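Local structure of 3-phytase (Klebsiella pneumoniae, 2WNH) at residues F303-P308 with S319-E324; E247-S252 with N293-R298. The protein probably removes phosphate groups from phytate (inositol hexakisphosphate), starting at the 3-position, as a member of the histidine acid phosphatase family. The protein carries 3 engineered substitutions. One frame throughout, in Å; residues are numbered along the deposited sequence.

Contact 1: F303-P308 with S319-E324; sequences FSWQLP and SSLVLE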
ATOM      1  N   PHE B 303     -31.420  -2.905 -28.874  1.00 18.50           N
ATOM      2  CA  PHE B 303     -31.068  -2.082 -27.721  1.00 18.75           C
ATOM      3  C   PHE B 303     -30.403  -0.822 -28.245  1.00 18.97           C
ATOM      4  O   PHE B 303     -29.351  -0.874 -28.887  1.00 19.81           O
ATOM      5  CB  PHE B 303     -30.146  -2.886 -26.762  1.00 18.99           C
ATOM      6  CG  PHE B 303     -29.613  -2.114 -25.551  1.00 18.96           C
ATOM      7  CD1 PHE B 303     -30.304  -1.041 -24.970  1.00 18.59           C
ATOM      8  CD2 PHE B 303     -28.414  -2.540 -24.959  1.00 19.45           C
ATOM      9  CE1 PHE B 303     -29.762  -0.364 -23.852  1.00 19.62           C
ATOM     10  CE2 PHE B 303     -27.879  -1.889 -23.840  1.00 19.10           C
ATOM     11  CZ  PHE B 303     -28.553  -0.805 -23.283  1.00 19.30           C
ATOM     12  N   SER B 304     -31.035   0.306 -27.951  1.00 20.94           N
ATOM     13  CA  SER B 304     -30.548   1.611 -28.368  1.00 23.14           C
ATOM     14  C   SER B 304     -30.240   2.477 -27.150  1.00 23.51           C
ATOM     15  O   SER B 304     -30.941   2.406 -26.140  1.00 24.53           O
ATOM     16  CB  SER B 304     -31.598   2.300 -29.249  1.00 23.55           C
ATOM     17  OG  SER B 304     -31.128   3.558 -29.720  1.00 27.06           O
ATOM     18  N   TRP B 305     -29.193   3.280 -27.247  1.00 20.87           N
ATOM     19  CA  TRP B 305     -28.810   4.168 -26.155  1.00 20.55           C
ATOM     20  C   TRP B 305     -28.406   5.547 -26.643  1.00 20.16           C
ATOM     21  O   TRP B 305     -28.067   5.729 -27.812  1.00 19.70           O
ATOM     22  CB  TRP B 305     -27.660   3.558 -25.331  1.00 17.67           C
ATOM     23  CG  TRP B 305     -26.420   3.247 -26.124  1.00 17.62           C
ATOM     24  CD1 TRP B 305     -25.478   4.142 -26.566  1.00 17.27           C
ATOM     25  CD2 TRP B 305     -25.969   1.953 -26.537  1.00 17.67           C
ATOM     26  NE1 TRP B 305     -24.478   3.476 -27.259  1.00 16.23           N
ATOM     27  CE2 TRP B 305     -24.756   2.135 -27.247  1.00 16.69           C
ATOM     28  CE3 TRP B 305     -26.472   0.651 -26.375  1.00 16.12           C
ATOM     29  CZ2 TRP B 305     -24.034   1.068 -27.779  1.00 16.03           C
ATOM     30  CZ3 TRP B 305     -25.759  -0.402 -26.896  1.00 16.34           C
ATOM     31  CH2 TRP B 305     -24.544  -0.193 -27.592  1.00 16.50           C
ATOM     32  N   GLN B 306     -28.468   6.524 -25.744  1.00 19.85           N
ATOM     33  CA  GLN B 306     -27.841   7.817 -26.000  1.00 20.85           C
ATOM     34  C   GLN B 306     -27.312   8.365 -24.690  1.00 21.00           C
ATOM     35  O   GLN B 306     -28.092   8.664 -23.809  1.00 21.80           O
ATOM     36  CB  GLN B 306     -28.809   8.819 -26.642  1.00 22.09           C
ATOM     37  CG  GLN B 306     -28.096  10.082 -27.036  1.00 25.94           C
ATOM     38  CD  GLN B 306     -28.885  10.947 -27.986  1.00 31.34           C
ATOM     39  OE1 GLN B 306     -29.811  10.478 -28.670  1.00 29.54           O
ATOM     40  NE2 GLN B 306     -28.524  12.222 -28.041  1.00 31.06           N
ATOM     41  N   LEU B 307     -25.986   8.484 -24.577  1.00 20.31           N
ATOM     42  CA  LEU B 307     -25.315   8.904 -23.341  1.00 20.94           C
ATOM     43  C   LEU B 307     -24.962  10.394 -23.430  1.00 21.20           C
ATOM     44  O   LEU B 307     -24.701  10.891 -24.523  1.00 22.07           O
ATOM     45  CB  LEU B 307     -24.022   8.097 -23.133  1.00 20.76           C
ATOM     46  CG  LEU B 307     -24.191   6.576 -23.030  1.00 21.44           C
ATOM     47  CD1 LEU B 307     -22.856   5.871 -22.756  1.00 21.16           C
ATOM     48  CD2 LEU B 307     -25.211   6.210 -21.985  1.00 22.16           C
ATOM     49  N   PRO B 308     -24.899  11.093 -22.277  1.00 22.27           N
ATOM     50  CA  PRO B 308     -24.524  12.523 -22.257  1.00 22.44           C
ATOM     51  C   PRO B 308     -23.275  12.826 -23.067  1.00 21.96           C
ATOM     52  O   PRO B 308     -22.237  12.169 -22.899  1.00 21.60           O
ATOM     53  CB  PRO B 308     -24.274  12.792 -20.768  1.00 22.92           C
ATOM     54  CG  PRO B 308     -25.143  11.813 -20.068  1.00 24.75           C
ATOM     55  CD  PRO B 308     -25.170  10.580 -20.915  1.00 22.45           C
ATOM     56  N   SER B 319     -15.370   1.473 -24.271  1.00 15.37           N
ATOM     57  CA  SER B 319     -16.736   1.303 -23.783  1.00 15.26           C
ATOM     58  C   SER B 319     -17.103  -0.188 -23.853  1.00 14.20           C
ATOM     59  O   SER B 319     -16.409  -0.961 -24.518  1.00 16.07           O
ATOM     60  CB  SER B 319     -17.705   2.120 -24.640  1.00 15.12           C
ATOM     61  OG  SER B 319     -17.779   1.584 -25.960  1.00 15.49           O
ATOM     62  N   SER B 320     -18.156  -0.603 -23.154  1.00 14.37           N
ATOM     63  CA  SER B 320     -18.542  -2.017 -23.212  1.00 14.10           C
ATOM     64  C   SER B 320     -20.031  -2.254 -23.016  1.00 14.17           C
ATOM     65  O   SER B 320     -20.716  -1.439 -22.411  1.00 14.17           O
ATOM     66  CB  SER B 320     -17.739  -2.862 -22.224  1.00 15.26           C
ATOM     67  OG  SER B 320     -18.113  -2.581 -20.896  1.00 15.07           O
ATOM     68  N   LEU B 321     -20.478  -3.385 -23.570  1.00 13.78           N
ATOM     69  CA  LEU B 321     -21.813  -3.929 -23.399  1.00 15.19           C
ATOM     70  C   LEU B 321     -21.679  -5.048 -22.364  1.00 15.35           C
ATOM     71  O   LEU B 321     -20.813  -5.924 -22.484  1.00 15.82           O
ATOM     72  CB  LEU B 321     -22.277  -4.497 -24.751  1.00 16.72           C
ATOM     73  CG  LEU B 321     -23.706  -4.986 -24.873  1.00 23.45           C
ATOM     74  CD1 LEU B 321     -24.708  -3.887 -24.505  1.00 22.14           C
ATOM     75  CD2 LEU B 321     -23.895  -5.413 -26.339  1.00 24.54           C
ATOM     76  N   VAL B 322     -22.531  -5.019 -21.347  1.00 13.34           N
ATOM     77  CA  VAL B 322     -22.438  -5.991 -20.265  1.00 14.54           C
ATOM     78  C   VAL B 322     -23.748  -6.734 -20.059  1.00 14.88           C
ATOM     79  O   VAL B 322     -24.812  -6.105 -19.985  1.00 15.46           O
ATOM     80  CB  VAL B 322     -22.006  -5.337 -18.921  1.00 15.35           C
ATOM     81  CG1 VAL B 322     -21.937  -6.413 -17.809  1.00 15.99           C
ATOM     82  CG2 VAL B 322     -20.665  -4.601 -19.061  1.00 17.16           C
ATOM     83  N   LEU B 323     -23.646  -8.058 -19.879  1.00 13.47           N
ATOM     84  CA  LEU B 323     -24.759  -8.865 -19.358  1.00 14.85           C
ATOM     85  C   LEU B 323     -24.352  -9.406 -17.982  1.00 14.94           C
ATOM     86  O   LEU B 323     -23.271  -9.982 -17.842  1.00 15.52           O
ATOM     87  CB  LEU B 323     -25.017 -10.063 -20.265  1.00 15.58           C
ATOM     88  CG  LEU B 323     -25.146  -9.804 -21.766  1.00 19.20           C
ATOM     89  CD1 LEU B 323     -25.283 -11.152 -22.512  1.00 22.12           C
ATOM     90  CD2 LEU B 323     -26.307  -8.881 -22.058  1.00 23.91           C
ATOM     91  N   GLU B 324     -25.227  -9.237 -17.000  1.00 14.40           N
ATOM     92  CA  GLU B 324     -25.012  -9.779 -15.653  1.00 15.26           C
ATOM     93  C   GLU B 324     -26.157 -10.702 -15.237  1.00 15.68           C
ATOM     94  O   GLU B 324     -27.314 -10.305 -15.293  1.00 15.43           O
ATOM     95  CB  GLU B 324     -24.933  -8.633 -14.626  1.00 16.38           C
ATOM     96  CG  GLU B 324     -23.630  -7.803 -14.691  1.00 15.59           C
ATOM     97  CD  GLU B 324     -23.670  -6.533 -13.823  1.00 18.13           C
ATOM     98  OE1 GLU B 324     -24.733  -6.202 -13.227  1.00 16.07           O
ATOM     99  OE2 GLU B 324     -22.634  -5.833 -13.743  1.00 15.97           O
TER

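Contact 2: E247-S252 with N293-R298; sequences ENYDLS and NIAMVR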
ATOM      1  N   GLU B 247     -25.292   8.391 -38.288  1.00 20.87           N
ATOM      2  CA  GLU B 247     -25.926   8.160 -39.599  1.00 20.92           C
ATOM      3  C   GLU B 247     -25.223   7.023 -40.362  1.00 19.90           C
ATOM      4  O   GLU B 247     -25.888   6.114 -40.907  1.00 19.15           O
ATOM      5  CB  GLU B 247     -25.938   9.467 -40.405  1.00 20.86           C
ATOM      6  CG  GLU B 247     -26.713   9.379 -41.737  1.00 23.69           C
ATOM      7  CD  GLU B 247     -28.186   9.737 -41.612  1.00 25.78           C
ATOM      8  OE1 GLU B 247     -28.735   9.733 -40.494  1.00 24.83           O
ATOM      9  OE2 GLU B 247     -28.813  10.031 -42.662  1.00 26.24           O
ATOM     10  N   ASN B 248     -23.887   7.054 -40.403  1.00 19.96           N
ATOM     11  CA  ASN B 248     -23.150   5.999 -41.090  1.00 19.44           C
ATOM     12  C   ASN B 248     -23.377   4.631 -40.457  1.00 20.32           C
ATOM     13  O   ASN B 248     -23.544   3.643 -41.160  1.00 19.59           O
ATOM     14  CB  ASN B 248     -21.651   6.303 -41.166  1.00 19.73           C
ATOM     15  CG  ASN B 248     -20.925   5.429 -42.187  1.00 22.00           C
ATOM     16  OD1 ASN B 248     -19.945   4.747 -41.871  1.00 26.14           O
ATOM     17  ND2 ASN B 248     -21.407   5.446 -43.419  1.00 18.63           N
ATOM     18  N   TYR B 249     -23.374   4.581 -39.129  1.00 19.78           N
ATOM     19  CA  TYR B 249     -23.724   3.339 -38.433  1.00 20.79           C
ATOM     20  C   TYR B 249     -25.126   2.826 -38.796  1.00 20.34           C
ATOM     21  O   TYR B 249     -25.291   1.642 -39.088  1.00 19.07           O
ATOM     22  CB  TYR B 249     -23.576   3.485 -36.905  1.00 21.41           C
ATOM     23  CG  TYR B 249     -22.197   3.094 -36.451  1.00 24.28           C
ATOM     24  CD1 TYR B 249     -21.099   3.891 -36.751  1.00 26.28           C
ATOM     25  CD2 TYR B 249     -21.985   1.904 -35.771  1.00 26.34           C
ATOM     26  CE1 TYR B 249     -19.813   3.522 -36.360  1.00 30.79           C
ATOM     27  CE2 TYR B 249     -20.700   1.523 -35.375  1.00 29.55           C
ATOM     28  CZ  TYR B 249     -19.630   2.327 -35.677  1.00 28.74           C
ATOM     29  OH  TYR B 249     -18.372   1.959 -35.284  1.00 33.10           O
ATOM     30  N   ASP B 250     -26.127   3.705 -38.764  1.00 19.61           N
ATOM     31  CA  ASP B 250     -27.491   3.312 -39.125  1.00 20.62           C
ATOM     32  C   ASP B 250     -27.502   2.568 -40.455  1.00 20.43           C
ATOM     33  O   ASP B 250     -28.275   1.631 -40.630  1.00 20.91           O
ATOM     34  CB  ASP B 250     -28.414   4.524 -39.229  1.00 20.13           C
ATOM     35  CG  ASP B 250     -28.775   5.121 -37.888  1.00 23.55           C
ATOM     36  OD1 ASP B 250     -28.604   4.457 -36.822  1.00 20.62           O
ATOM     37  OD2 ASP B 250     -29.248   6.290 -37.898  1.00 24.25           O
ATOM     38  N   LEU B 251     -26.614   2.963 -41.371  1.00 20.18           N
ATOM     39  CA  LEU B 251     -26.649   2.487 -42.761  1.00 20.10           C
ATOM     40  C   LEU B 251     -25.562   1.483 -43.077  1.00 21.14           C
ATOM     41  O   LEU B 251     -25.358   1.135 -44.233  1.00 20.96           O
ATOM     42  CB  LEU B 251     -26.580   3.681 -43.741  1.00 20.08           C
ATOM     43  CG  LEU B 251     -27.688   4.720 -43.621  1.00 21.32           C
ATOM     44  CD1 LEU B 251     -27.508   5.846 -44.666  1.00 23.59           C
ATOM     45  CD2 LEU B 251     -29.078   4.083 -43.717  1.00 23.69           C
ATOM     46  N   SER B 252     -24.856   1.007 -42.043  1.00 19.98           N
ATOM     47  CA  SER B 252     -23.860  -0.041 -42.228  1.00 19.77           C
ATOM     48  C   SER B 252     -24.024  -1.157 -41.193  1.00 20.55           C
ATOM     49  O   SER B 252     -24.799  -2.095 -41.390  1.00 21.32           O
ATOM     50  CB  SER B 252     -22.427   0.524 -42.248  1.00 19.58           C
ATOM     51  OG  SER B 252     -22.107   1.251 -41.055  1.00 20.34           O
ATOM     52  N   ASN B 293     -18.486  -4.958 -33.987  1.00 17.59           N
ATOM     53  CA  ASN B 293     -19.077  -6.091 -33.289  1.00 17.53           C
ATOM     54  C   ASN B 293     -20.135  -5.653 -32.277  1.00 16.42           C
ATOM     55  O   ASN B 293     -21.230  -6.232 -32.214  1.00 16.03           O
ATOM     56  CB  ASN B 293     -17.980  -6.907 -32.595  1.00 17.16           C
ATOM     57  CG  ASN B 293     -16.887  -7.346 -33.545  1.00 19.23           C
ATOM     58  OD1 ASN B 293     -15.795  -6.784 -33.545  1.00 19.53           O
ATOM     59  ND2 ASN B 293     -17.191  -8.319 -34.393  1.00 18.99           N
ATOM     60  N   ILE B 294     -19.815  -4.638 -31.477  1.00 16.50           N
ATOM     61  CA  ILE B 294     -20.774  -4.089 -30.523  1.00 15.92           C
ATOM     62  C   ILE B 294     -22.035  -3.565 -31.200  1.00 16.40           C
ATOM     63  O   ILE B 294     -23.137  -3.850 -30.752  1.00 15.53           O
ATOM     64  CB  ILE B 294     -20.157  -3.012 -29.612  1.00 17.50           C
ATOM     65  CG1 ILE B 294     -19.070  -3.671 -28.753  1.00 17.25           C
ATOM     66  CG2 ILE B 294     -21.246  -2.378 -28.736  1.00 15.98           C
ATOM     67  CD1 ILE B 294     -18.176  -2.695 -27.953  1.00 18.89           C
ATOM     68  N   ALA B 295     -21.861  -2.813 -32.291  1.00 14.97           N
ATOM     69  CA  ALA B 295     -23.014  -2.307 -33.050  1.00 15.09           C
ATOM     70  C   ALA B 295     -23.906  -3.437 -33.567  1.00 15.35           C
ATOM     71  O   ALA B 295     -25.140  -3.362 -33.452  1.00 14.00           O
ATOM     72  CB  ALA B 295     -22.550  -1.412 -34.197  1.00 16.21           C
ATOM     73  N   MET B 296     -23.306  -4.473 -34.127  1.00 14.94           N
ATOM     74  CA  MET B 296     -24.131  -5.577 -34.640  1.00 16.69           C
ATOM     75  C   MET B 296     -24.887  -6.283 -33.524  1.00 16.92           C
ATOM     76  O   MET B 296     -26.086  -6.560 -33.637  1.00 17.89           O
ATOM     77  CB  MET B 296     -23.287  -6.532 -35.456  1.00 15.65           C
ATOM     78  CG  MET B 296     -22.862  -5.914 -36.778  1.00 17.75           C
ATOM     79  SD  MET B 296     -21.832  -7.005 -37.765  1.00 23.14           S
ATOM     80  CE  MET B 296     -20.457  -7.365 -36.695  1.00 23.05           C
ATOM     81  N   VAL B 297     -24.186  -6.562 -32.425  1.00 16.05           N
ATOM     82  CA  VAL B 297     -24.826  -7.172 -31.268  1.00 16.02           C
ATOM     83  C   VAL B 297     -25.993  -6.344 -30.705  1.00 16.13           C
ATOM     84  O   VAL B 297     -27.084  -6.892 -30.469  1.00 16.94           O
ATOM     85  CB  VAL B 297     -23.792  -7.516 -30.182  1.00 16.54           C
ATOM     86  CG1 VAL B 297     -24.507  -8.021 -28.927  1.00 17.16           C
ATOM     87  CG2 VAL B 297     -22.833  -8.571 -30.723  1.00 15.80           C
ATOM     88  N   ARG B 298     -25.801  -5.042 -30.480  1.00 14.36           N
ATOM     89  CA  ARG B 298     -26.880  -4.225 -29.935  1.00 14.53           C
ATOM     90  C   ARG B 298     -28.041  -4.127 -30.922  1.00 15.08           C
ATOM     91  O   ARG B 298     -29.185  -4.041 -30.512  1.00 15.36           O
ATOM     92  CB  ARG B 298     -26.412  -2.832 -29.459  1.00 15.46           C
ATOM     93  CG  ARG B 298     -25.760  -1.946 -30.515  1.00 14.49           C
ATOM     94  CD  ARG B 298     -26.732  -0.958 -31.192  1.00 17.45           C
ATOM     95  NE  ARG B 298     -26.016  -0.202 -32.228  1.00 18.22           N
ATOM     96  CZ  ARG B 298     -25.249   0.861 -31.971  1.00 19.64           C
ATOM     97  NH1 ARG B 298     -25.114   1.279 -30.719  1.00 20.38           N
ATOM     98  NH2 ARG B 298     -24.605   1.504 -32.958  1.00 19.95           N
TER

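Contact 1: F303-P308 with S319-E324
The Phe303 ring meets Leu321 at its edge: the methyl CD1 lies near the ring plane, 3.8 Å from CE2 of Phe303. One face of the same ring is taken by Trp305, whose CE3 sits above the centre of the Phe303 ring, 3.8 Å from its plane. Phe303 CD2 in turn lies at the edge of the indole, in its plane. Leu321 CD1 also approaches the indole obliquely, at 4.4 Å from CZ3 of Trp305, so one methyl touches both aromatic groups. With CG anti to the backbone N (chi1 176°), the Phe303 ring extends from the loop toward the strand. The Phe303 and Leu321 side chains run past each other in opposite directions. No hydrogen bond links the two segments; the union is apolar and buried. The indole is fixed by NE1, which is hydrogen-bonded to Asn314 O, and by a stack on Phe340 from strand 334-342. Trp365 meets Phe303 edge-to-face, while Leu321 also packs on Val297 and Met301. The aromatic loop that follows helix 291-301 is thereby joined to strand 320-328 in the hydrophobic core between helix and central sheet, as expected of the α/β part of a histidine acid phosphatase.

Contact 2: E247-S252 with N293-R298
Ala295 CB touches the edge of the Tyr249 ring near its plane, at 3.7 Å from both CD2 and CE2, so the methyl lies opposite the CD2-CE2 bond. The guanidinium group of Arg298, one turn further along helix 291-301, reaches the same part of the ring: NH2 is 3.9 Å from CD2 of Tyr249. The two side chains cross at about a right angle and their flat groups are turned 74° apart, so the guanidinium does not lie flat on the ring.

Around this first shell, polar partners hold the arginine's end. Its CG sits between the backbone N and the carbonyl carbon (chi1 59°), and the chain bends at chi2 (95°). NH2 forms a salt bridge with Asp254, which also touches Tyr249 and Ala295, while NH1 is hydrogen-bonded to Gly313 O. Asp250 OD1 stays 6.3 Å from NH2 of Arg298, and its carboxylate is instead paired with Arg312.

Further out, the end of the tyrosine's helix is tied down. Asn248 O accepts Ser252 OG at 2.8 Å and Leu251 N at 3.2 Å, from opposite faces of its carbonyl plane. Leu251 is the first residue to leave helical geometry.

The contact joins the end of helix 243-250 to helix 291-301, whose first residue, Asp291, probably corresponds, with His290, to the conserved His-Asp pair of histidine acid phosphatases; Ala295 lies about one turn along the helix from that motif.

How the contacts relate
Both segments of contact 2 precede those of contact 1 in the chain, and the centres of the two contacts are about 13 Å apart. Helix 291-301 connects them: its residues 293-298 form one side of contact 2, and the loop that follows it supplies residues 303-308 to contact 1. A probable hydrogen bond from Phe303 N to Arg298 O, 3.0 Å long, joins residues 293-298 to residues 303-308. Packing of Trp305 on Arg298 and Ile294, and of Leu321 on Val297, adds side-chain contacts between the two sites. The helix is thus held against helix 243-250 through one set of residues and against strand 320-328 of the central sheet through another, within the histidine phosphatase fold.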